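Aldehyde dehydrogenase 12 (Zea mays, PDB 6D97) catalyses the NAD-dependent oxidation of L-glutamate gamma-semialdehyde to glutamate, the last step of proline catabolism in plants. Local coordinates at residues P27-V32 with I235-D240; K132-V137 with S228-Q233; A147-S152 with F200-P205. All coordinates share one frame; numbering follows the deposited sequence.

Interaction 1. Residues P27-V32 with I235-D240; sequences PSFATV and IRLLHD
A type I beta turn from Pro27 to Ala30, in the N-terminal loop that precedes strand 43-49, lays Phe29 against the C-terminal half of helix 229-240, where Leu237 fills one face of its ring. The Leu237 methylene sits over the ring centre: CB stands 3.7 Å from the centroid of the Phe29 ring and only 5° off its normal, a CH-pi contact. The isopropyl end continues over the same face toward the CE2-CZ rim, and CD1 of Leu237 comes 3.6 Å from CZ of Phe29. On the Phe29 side, CG is tucked between the backbone N and the carbonyl carbon (chi1 60°), which turns the ring flat against the helix. Beside it, Asp240 brings OD2 to 3.3 Å from CB of Phe29, a van der Waals contact with no hydrogen bond. One turn earlier the extended chain of Arg236 passes the loop, its CD 3.6 Å from the carbonyl O of Phe29. Thr31 crosses that chain at about a right angle and rests its methyl CG2 over one face of the guanidinium, 3.9 Å from CZ of Arg236. The polar end of Arg236 is engaged by Glu232, through a salt bridge at NE, and it forms a cation-pi contact with Trp53. Around this patch, Met120 of helix 105-121 touches Phe29 and Phe130 of helix 124-137 touches Leu237. No hydrogen bond joins the two segments, so they meet by apolar packing, while Thr31 N bonds to Gln233 OE1 farther back in the helix; Glu232 probably balances the charge of Arg236.

Interaction 2. Residues K132-V137 with S228-Q233; sequences KLIQRV and SIVMEQ
With chi1 of -167°, Leu133 swings CG away from its own backbone N and so fans CD1 and CD2 across the facing helix; in Val230 a chi1 of 175° sets CG1 toward Ile134 and CG2 toward Leu133 and Val137. Over these segments the axes of helices 124-137 and 229-240 run nearly antiparallel, at 156°, 9.9 Å apart at closest approach. Leu133 enters between three residues of the facing helix. Its CG lies 4.1 Å from CG2 of Val230, the two side chains sliding past each other in opposite directions, while CD1 meets the CG2 methyl of Ile229 crosswise. The other branch, CD2, presses on the aliphatic CG of Gln233 at 3.6 Å. One turn on, Val137 straddles the same pair: CG1 touches CG2 of Ile229 at 3.7 Å, and CG2 touches CG2 of Val230 at 3.9 Å. Ile134 completes the contact, its CG1 4.0 Å from CG1 of Val230. With an alanine in place of Leu133, CG of Gln233 would probably lose its apolar neighbour and a gap would be likely to open beside Ile229 and Val230. The amide of Gln233 turns to the N-terminal loop, where OE1 accepts a hydrogen bond from Thr31 N. All six touching residues are buried and no hydrogen bond crosses, so this helix pair of the Rossmann-type NAD-binding domain coheres through branched aliphatic packing, Gln233 lending only its hydrocarbon part.

Interaction 3. Residues A147-S152 with F200-P205; sequences AEVQVS and FPLEIP
The middle of helix 142-157 faces the loop that leads into helix 203-214, and the two backbones come closest at Ser152 and Glu203, whose CA atoms are 5.5 Å apart. Glu148 spans the gap with a chain extended beyond CG and receives two backbone N-H groups on one oxygen. Leu202 N donates to OE1 of Glu148 at 2.8 Å, nearly along the C-O bond, and Glu203 N reaches the same OE1 at 2.9 Å, straight at 169° and on its anti lone pair. The other oxygen, OE2, is salt-bridged to Lys140. Phe200 offers its ring edge, CD1 lying 3.4 Å from CD of Glu148, with carboxylate and ring planes 75° apart. Farther along the helix, CD2 of Leu202 packs 3.5 Å from OG of Ser152, which is itself bonded to the carbonyl O of Glu148. Val151 sets CG1 against the carboxylate of Glu203, 3.5 Å from CD. Pro201 and Leu202 also lean on Val230 of helix 229-240. A buried carboxylate thus binds the first N-H groups at the start of helix 203-214, just after NAD-binding Thr196; those amides and Lys140 would probably favour its charged form.

The three contacts lie around the helices that flank the five-stranded parallel sheet of the NAD-binding domain. Along the chain they are nested: interaction 3 falls inside the loop closed by interaction 2, and that inside the loop closed by interaction 1. Interactions 1 and 2 share helix 229-240, with centres about 12 Å apart, and meet where Gln233 touches the N-terminal loop. Interactions 2 and 3, about 10 Å apart between centres, meet where Met231 and Val230 pack on Pro205, Pro201 and Leu202. Interactions 1 and 3 do not touch. Helix 229-240 thus links the outer N-terminal loop to the approach to helix 203-214, where the side chain of Phe200 lies about 9 Å from the bound NAD.

Interaction 1. Residues P27-V32 with I235-D240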
loop_
_atom_site.group_PDB
_atom_site.type_symbol
_atom_site.label_atom_id
_atom_site.label_comp_id
_atom_site.label_asym_id
_atom_site.label_seq_id
_atom_site.Cartn_x
_atom_site.Cartn_y
_atom_site.Cartn_z
ATOM N N PRO A 27 -18.773 36.128 10.853
ATOM C CA PRO A 27 -19.363 35.290 9.800
ATOM C C PRO A 27 -20.815 34.937 10.076
ATOM O O PRO A 27 -21.316 35.057 11.195
ATOM C CB PRO A 27 -18.483 34.034 9.820
ATOM C CG PRO A 27 -17.193 34.498 10.416
ATOM C CD PRO A 27 -17.589 35.497 11.452
ATOM N N SER A 28 -21.475 34.457 9.017
ATOM C CA SER A 28 -22.913 34.197 9.061
ATOM C C SER A 28 -23.260 33.124 10.086
ATOM O O SER A 28 -24.229 33.265 10.841
ATOM C CB SER A 28 -23.404 33.794 7.668
ATOM O OG SER A 28 -24.623 33.078 7.735
ATOM N N PHE A 29 -22.475 32.049 10.137
ATOM C CA PHE A 29 -22.782 30.956 11.048
ATOM C C PHE A 29 -22.564 31.337 12.506
ATOM O O PHE A 29 -23.029 30.618 13.397
ATOM C CB PHE A 29 -21.927 29.740 10.707
ATOM C CG PHE A 29 -20.450 29.991 10.816
ATOM C CD1 PHE A 29 -19.804 29.871 12.035
ATOM C CD2 PHE A 29 -19.705 30.343 9.701
ATOM C CE1 PHE A 29 -18.452 30.101 12.146
ATOM C CE2 PHE A 29 -18.345 30.573 9.804
ATOM C CZ PHE A 29 -17.718 30.451 11.031
ATOM N N ALA A 30 -21.860 32.435 12.763
ATOM C CA ALA A 30 -21.411 32.731 14.114
ATOM C C ALA A 30 -22.551 33.249 14.978
ATOM O O ALA A 30 -23.426 33.988 14.516
ATOM C CB ALA A 30 -20.276 33.755 14.076
ATOM N N THR A 31 -22.542 32.838 16.243
ATOM C CA THR A 31 -23.412 33.402 17.267
ATOM C C THR A 31 -22.625 34.192 18.303
ATOM O O THR A 31 -23.188 34.586 19.329
ATOM C CB THR A 31 -24.224 32.299 17.953
ATOM O OG1 THR A 31 -23.339 31.324 18.521
ATOM C CG2 THR A 31 -25.149 31.619 16.956
ATOM N N VAL A 32 -21.342 34.440 18.052
ATOM C CA VAL A 32 -20.469 35.112 19.004
ATOM C C VAL A 32 -19.508 36.016 18.246
ATOM O O VAL A 32 -19.104 35.718 17.120
ATOM C CB VAL A 32 -19.700 34.098 19.882
ATOM C CG1 VAL A 32 -18.721 33.283 19.041
ATOM C CG2 VAL A 32 -18.973 34.794 21.018
ATOM N N ILE A 235 -19.056 23.725 14.562
ATOM C CA ILE A 235 -20.152 22.824 14.219
ATOM C C ILE A 235 -21.249 23.568 13.470
ATOM O O ILE A 235 -21.863 23.027 12.542
ATOM C CB ILE A 235 -20.691 22.136 15.484
ATOM C CG1 ILE A 235 -19.653 21.154 16.023
ATOM C CG2 ILE A 235 -21.979 21.401 15.180
ATOM C CD1 ILE A 235 -19.968 20.639 17.412
ATOM N N ARG A 236 -21.511 24.821 13.853
ATOM C CA ARG A 236 -22.479 25.633 13.121
ATOM C C ARG A 236 -22.033 25.844 11.682
ATOM O O ARG A 236 -22.845 25.759 10.753
ATOM C CB ARG A 236 -22.682 26.972 13.827
ATOM C CG ARG A 236 -23.225 26.812 15.227
ATOM C CD ARG A 236 -23.484 28.138 15.922
ATOM N NE ARG A 236 -24.049 27.920 17.252
ATOM C CZ ARG A 236 -25.349 27.801 17.504
ATOM N NH1 ARG A 236 -26.228 27.893 16.514
ATOM N NH2 ARG A 236 -25.771 27.591 18.746
ATOM N N LEU A 237 -20.742 26.112 11.480
ATOM C CA LEU A 237 -20.195 26.191 10.131
ATOM C C LEU A 237 -20.380 24.871 9.395
ATOM O O LEU A 237 -20.807 24.848 8.233
ATOM C CB LEU A 237 -18.714 26.582 10.197
ATOM C CG LEU A 237 -17.829 26.752 8.951
ATOM C CD1 LEU A 237 -16.548 27.479 9.361
ATOM C CD2 LEU A 237 -17.482 25.432 8.235
ATOM N N LEU A 238 -20.055 23.757 10.056
ATOM C CA LEU A 238 -20.158 22.453 9.406
ATOM C C LEU A 238 -21.595 22.150 9.002
ATOM O O LEU A 238 -21.837 21.565 7.938
ATOM C CB LEU A 238 -19.611 21.364 10.329
ATOM C CG LEU A 238 -18.089 21.289 10.463
ATOM C CD1 LEU A 238 -17.682 20.394 11.622
ATOM C CD2 LEU A 238 -17.480 20.789 9.159
ATOM N N HIS A 239 -22.562 22.536 9.838
ATOM C CA HIS A 239 -23.964 22.374 9.467
ATOM C C HIS A 239 -24.299 23.195 8.229
ATOM O O HIS A 239 -25.008 22.720 7.335
ATOM C CB HIS A 239 -24.869 22.768 10.633
ATOM C CG HIS A 239 -24.926 21.749 11.728
ATOM N ND1 HIS A 239 -25.045 22.096 13.056
ATOM C CD2 HIS A 239 -24.884 20.397 11.694
ATOM C CE1 HIS A 239 -25.075 21.001 13.793
ATOM N NE2 HIS A 239 -24.979 19.955 12.992
ATOM N N ASP A 240 -23.788 24.427 8.154
ATOM C CA ASP A 240 -23.975 25.235 6.954
ATOM C C ASP A 240 -23.308 24.618 5.734
ATOM O O ASP A 240 -23.723 24.905 4.607
ATOM C CB ASP A 240 -23.434 26.648 7.175
ATOM C CG ASP A 240 -24.351 27.492 8.035
ATOM O OD1 ASP A 240 -25.445 27.000 8.389
ATOM O OD2 ASP A 240 -23.982 28.641 8.355
#

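Interaction 2. Residues K132-V137 with S228-Q233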
loop_
_atom_site.group_PDB
_atom_site.type_symbol
_atom_site.label_atom_id
_atom_site.label_comp_id
_atom_site.label_asym_id
_atom_site.label_seq_id
_atom_site.Cartn_x
_atom_site.Cartn_y
_atom_site.Cartn_z
ATOM N N LYS A 132 -9.115 34.530 16.652
ATOM C CA LYS A 132 -9.422 35.404 17.779
ATOM C C LYS A 132 -10.227 34.675 18.844
ATOM O O LYS A 132 -9.972 34.847 20.039
ATOM C CB LYS A 132 -10.180 36.638 17.299
ATOM C CG LYS A 132 -9.355 37.908 17.291
ATOM C CD LYS A 132 -9.140 38.396 15.875
ATOM C CE LYS A 132 -8.496 39.773 15.864
ATOM N NZ LYS A 132 -8.883 40.561 14.662
ATOM N N LEU A 133 -11.209 33.870 18.432
ATOM C CA LEU A 133 -12.007 33.127 19.400
ATOM C C LEU A 133 -11.146 32.149 20.190
ATOM O O LEU A 133 -11.326 31.996 21.403
ATOM C CB LEU A 133 -13.143 32.392 18.692
ATOM C CG LEU A 133 -14.240 31.839 19.598
ATOM C CD1 LEU A 133 -14.785 32.917 20.502
ATOM C CD2 LEU A 133 -15.356 31.255 18.757
ATOM N N ILE A 134 -10.214 31.473 19.514
ATOM C CA ILE A 134 -9.280 30.577 20.196
ATOM C C ILE A 134 -8.492 31.345 21.249
ATOM O O ILE A 134 -8.321 30.889 22.387
ATOM C CB ILE A 134 -8.341 29.905 19.176
ATOM C CG1 ILE A 134 -9.095 28.848 18.370
ATOM C CG2 ILE A 134 -7.126 29.298 19.865
ATOM C CD1 ILE A 134 -8.308 28.322 17.188
ATOM N N GLN A 135 -8.011 32.535 20.877
ATOM C CA GLN A 135 -7.217 33.356 21.785
ATOM C C GLN A 135 -7.967 33.704 23.060
ATOM O O GLN A 135 -7.363 33.770 24.134
ATOM C CB GLN A 135 -6.791 34.646 21.088
ATOM C CG GLN A 135 -5.526 34.559 20.280
ATOM C CD GLN A 135 -5.041 35.924 19.844
ATOM O OE1 GLN A 135 -5.655 36.574 19.002
ATOM N NE2 GLN A 135 -3.935 36.369 20.422
ATOM N N ARG A 136 -9.274 33.948 22.966
ATOM C CA ARG A 136 -10.010 34.400 24.143
ATOM C C ARG A 136 -10.163 33.301 25.185
ATOM O O ARG A 136 -10.198 33.587 26.381
ATOM C CB ARG A 136 -11.383 34.943 23.742
ATOM C CG ARG A 136 -11.389 36.189 22.853
ATOM C CD ARG A 136 -10.692 37.381 23.496
ATOM N NE ARG A 136 -11.186 37.662 24.842
ATOM C CZ ARG A 136 -12.259 38.395 25.117
ATOM N NH1 ARG A 136 -12.974 38.933 24.141
ATOM N NH2 ARG A 136 -12.623 38.585 26.375
ATOM N N VAL A 137 -10.257 32.047 24.764
ATOM C CA VAL A 137 -10.527 30.949 25.683
ATOM C C VAL A 137 -9.270 30.152 26.013
ATOM O O VAL A 137 -9.110 29.701 27.146
ATOM C CB VAL A 137 -11.641 30.037 25.125
ATOM C CG1 VAL A 137 -12.942 30.790 25.094
ATOM C CG2 VAL A 137 -11.288 29.541 23.732
ATOM N N SER A 228 -14.936 25.132 24.754
ATOM C CA SER A 228 -15.839 24.450 23.833
ATOM C C SER A 228 -16.601 25.408 22.930
ATOM O O SER A 228 -17.278 24.946 22.004
ATOM C CB SER A 228 -16.834 23.582 24.604
ATOM O OG SER A 228 -17.622 24.358 25.491
ATOM N N ILE A 229 -16.516 26.718 23.180
ATOM C CA ILE A 229 -17.193 27.686 22.323
ATOM C C ILE A 229 -16.659 27.602 20.903
ATOM O O ILE A 229 -17.396 27.835 19.938
ATOM C CB ILE A 229 -17.052 29.112 22.903
ATOM C CG1 ILE A 229 -18.027 30.071 22.216
ATOM C CG2 ILE A 229 -15.620 29.626 22.769
ATOM C CD1 ILE A 229 -18.245 31.375 22.975
ATOM N N VAL A 230 -15.387 27.231 20.750
ATOM C CA VAL A 230 -14.762 27.213 19.431
ATOM C C VAL A 230 -15.389 26.129 18.566
ATOM O O VAL A 230 -15.864 26.390 17.455
ATOM C CB VAL A 230 -13.242 27.017 19.558
ATOM C CG1 VAL A 230 -12.616 26.873 18.181
ATOM C CG2 VAL A 230 -12.630 28.180 20.318
ATOM N N MET A 231 -15.401 24.890 19.069
ATOM C CA MET A 231 -16.004 23.803 18.306
ATOM C C MET A 231 -17.496 24.012 18.118
ATOM O O MET A 231 -18.063 23.543 17.127
ATOM C CB MET A 231 -15.746 22.459 18.983
ATOM C CG MET A 231 -14.495 21.776 18.498
ATOM S SD MET A 231 -14.320 21.728 16.702
ATOM C CE MET A 231 -15.590 20.545 16.269
ATOM N N GLU A 232 -18.149 24.707 19.051
ATOM C CA GLU A 232 -19.561 25.019 18.871
ATOM C C GLU A 232 -19.764 25.876 17.628
ATOM O O GLU A 232 -20.646 25.601 16.806
ATOM C CB GLU A 232 -20.105 25.722 20.115
ATOM C CG GLU A 232 -21.605 25.571 20.291
ATOM C CD GLU A 232 -22.331 26.895 20.361
ATOM O OE1 GLU A 232 -23.106 27.098 21.317
ATOM O OE2 GLU A 232 -22.127 27.735 19.460
ATOM N N GLN A 233 -18.934 26.909 17.466
ATOM C CA GLN A 233 -18.975 27.718 16.251
ATOM C C GLN A 233 -18.578 26.900 15.030
ATOM O O GLN A 233 -19.162 27.057 13.953
ATOM C CB GLN A 233 -18.062 28.934 16.404
ATOM C CG GLN A 233 -18.419 29.819 17.584
ATOM C CD GLN A 233 -19.829 30.364 17.491
ATOM O OE1 GLN A 233 -20.173 31.071 16.546
ATOM N NE2 GLN A 233 -20.657 30.030 18.470
#

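Interaction 3. Residues A147-S152 with F200-P205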
loop_
_atom_site.group_PDB
_atom_site.type_symbol
_atom_site.label_atom_id
_atom_site.label_comp_id
_atom_site.label_asym_id
_atom_site.label_seq_id
_atom_site.Cartn_x
_atom_site.Cartn_y
_atom_site.Cartn_z
ATOM N N ALA A 147 -2.310 29.348 13.345
ATOM C CA ALA A 147 -1.747 28.077 12.898
ATOM C C ALA A 147 -2.715 26.932 13.147
ATOM O O ALA A 147 -2.775 25.976 12.365
ATOM C CB ALA A 147 -0.416 27.808 13.597
ATOM N N GLU A 148 -3.483 27.007 14.236
ATOM C CA GLU A 148 -4.488 25.985 14.499
ATOM C C GLU A 148 -5.552 25.975 13.410
ATOM O O GLU A 148 -5.957 24.908 12.935
ATOM C CB GLU A 148 -5.127 26.219 15.869
ATOM C CG GLU A 148 -5.098 25.013 16.785
ATOM C CD GLU A 148 -5.970 25.188 18.011
ATOM O OE1 GLU A 148 -7.040 24.539 18.080
ATOM O OE2 GLU A 148 -5.582 25.973 18.905
ATOM N N VAL A 149 -6.003 27.156 12.989
ATOM C CA VAL A 149 -7.013 27.224 11.941
ATOM C C VAL A 149 -6.431 26.779 10.606
ATOM O O VAL A 149 -7.108 26.118 9.808
ATOM C CB VAL A 149 -7.600 28.642 11.857
ATOM C CG1 VAL A 149 -8.875 28.622 11.042
ATOM C CG2 VAL A 149 -7.856 29.187 13.250
ATOM N N GLN A 150 -5.174 27.136 10.339
ATOM C CA GLN A 150 -4.547 26.769 9.074
ATOM C C GLN A 150 -4.397 25.257 8.955
ATOM O O GLN A 150 -4.684 24.674 7.901
ATOM C CB GLN A 150 -3.193 27.463 8.944
ATOM C CG GLN A 150 -3.291 28.928 8.564
ATOM C CD GLN A 150 -2.000 29.685 8.805
ATOM O OE1 GLN A 150 -1.199 29.312 9.664
ATOM N NE2 GLN A 150 -1.788 30.753 8.041
ATOM N N VAL A 151 -3.939 24.604 10.026
ATOM C CA VAL A 151 -3.861 23.145 10.034
ATOM C C VAL A 151 -5.237 22.544 9.784
ATOM O O VAL A 151 -5.398 21.624 8.972
ATOM C CB VAL A 151 -3.266 22.641 11.360
ATOM C CG1 VAL A 151 -3.463 21.136 11.488
ATOM C CG2 VAL A 151 -1.793 23.002 11.463
ATOM N N SER A 152 -6.251 23.057 10.487
ATOM C CA SER A 152 -7.616 22.582 10.292
ATOM C C SER A 152 -8.059 22.763 8.846
ATOM O O SER A 152 -8.658 21.861 8.251
ATOM C CB SER A 152 -8.564 23.318 11.240
ATOM O OG SER A 152 -8.083 23.275 12.570
ATOM N N PHE A 200 -5.954 23.049 22.496
ATOM C CA PHE A 200 -6.220 23.201 21.065
ATOM C C PHE A 200 -7.724 23.104 20.854
ATOM O O PHE A 200 -8.255 22.023 20.551
ATOM C CB PHE A 200 -5.462 22.162 20.239
ATOM C CG PHE A 200 -3.974 22.391 20.196
ATOM C CD1 PHE A 200 -3.426 23.318 19.322
ATOM C CD2 PHE A 200 -3.124 21.684 21.034
ATOM C CE1 PHE A 200 -2.062 23.537 19.281
ATOM C CE2 PHE A 200 -1.757 21.896 20.996
ATOM C CZ PHE A 200 -1.226 22.825 20.120
ATOM N N PRO A 201 -8.453 24.216 20.995
ATOM C CA PRO A 201 -9.923 24.149 20.980
ATOM C C PRO A 201 -10.521 23.826 19.620
ATOM O O PRO A 201 -11.726 23.549 19.551
ATOM C CB PRO A 201 -10.344 25.554 21.443
ATOM C CG PRO A 201 -9.101 26.186 22.011
ATOM C CD PRO A 201 -7.963 25.578 21.262
ATOM N N LEU A 202 -9.739 23.859 18.544
ATOM C CA LEU A 202 -10.249 23.580 17.208
ATOM C C LEU A 202 -9.574 22.384 16.557
ATOM O O LEU A 202 -10.259 21.458 16.109
ATOM C CB LEU A 202 -10.081 24.817 16.311
ATOM C CG LEU A 202 -10.539 24.638 14.861
ATOM C CD1 LEU A 202 -12.056 24.519 14.801
ATOM C CD2 LEU A 202 -10.052 25.782 13.992
ATOM N N GLU A 203 -8.240 22.374 16.512
ATOM C CA GLU A 203 -7.512 21.417 15.682
ATOM C C GLU A 203 -7.773 19.979 16.113
ATOM O O GLU A 203 -8.098 19.123 15.283
ATOM C CB GLU A 203 -6.016 21.725 15.730
ATOM C CG GLU A 203 -5.152 20.788 14.910
ATOM C CD GLU A 203 -3.680 21.133 15.016
ATOM O OE1 GLU A 203 -3.363 22.300 15.334
ATOM O OE2 GLU A 203 -2.837 20.241 14.792
ATOM N N ILE A 204 -7.626 19.690 17.402
ATOM C CA ILE A 204 -7.762 18.317 17.887
ATOM C C ILE A 204 -9.203 17.835 17.728
ATOM O O ILE A 204 -9.423 16.800 17.082
ATOM C CB ILE A 204 -7.283 18.182 19.342
ATOM C CG1 ILE A 204 -5.784 18.468 19.447
ATOM C CG2 ILE A 204 -7.618 16.802 19.876
ATOM C CD1 ILE A 204 -5.278 18.490 20.869
ATOM N N PRO A 205 -10.215 18.528 18.274
ATOM C CA PRO A 205 -11.587 18.006 18.129
ATOM C C PRO A 205 -12.079 17.944 16.692
ATOM O O PRO A 205 -12.746 16.970 16.324
ATOM C CB PRO A 205 -12.422 18.971 18.983
ATOM C CG PRO A 205 -11.584 20.182 19.136
ATOM C CD PRO A 205 -10.181 19.723 19.139
#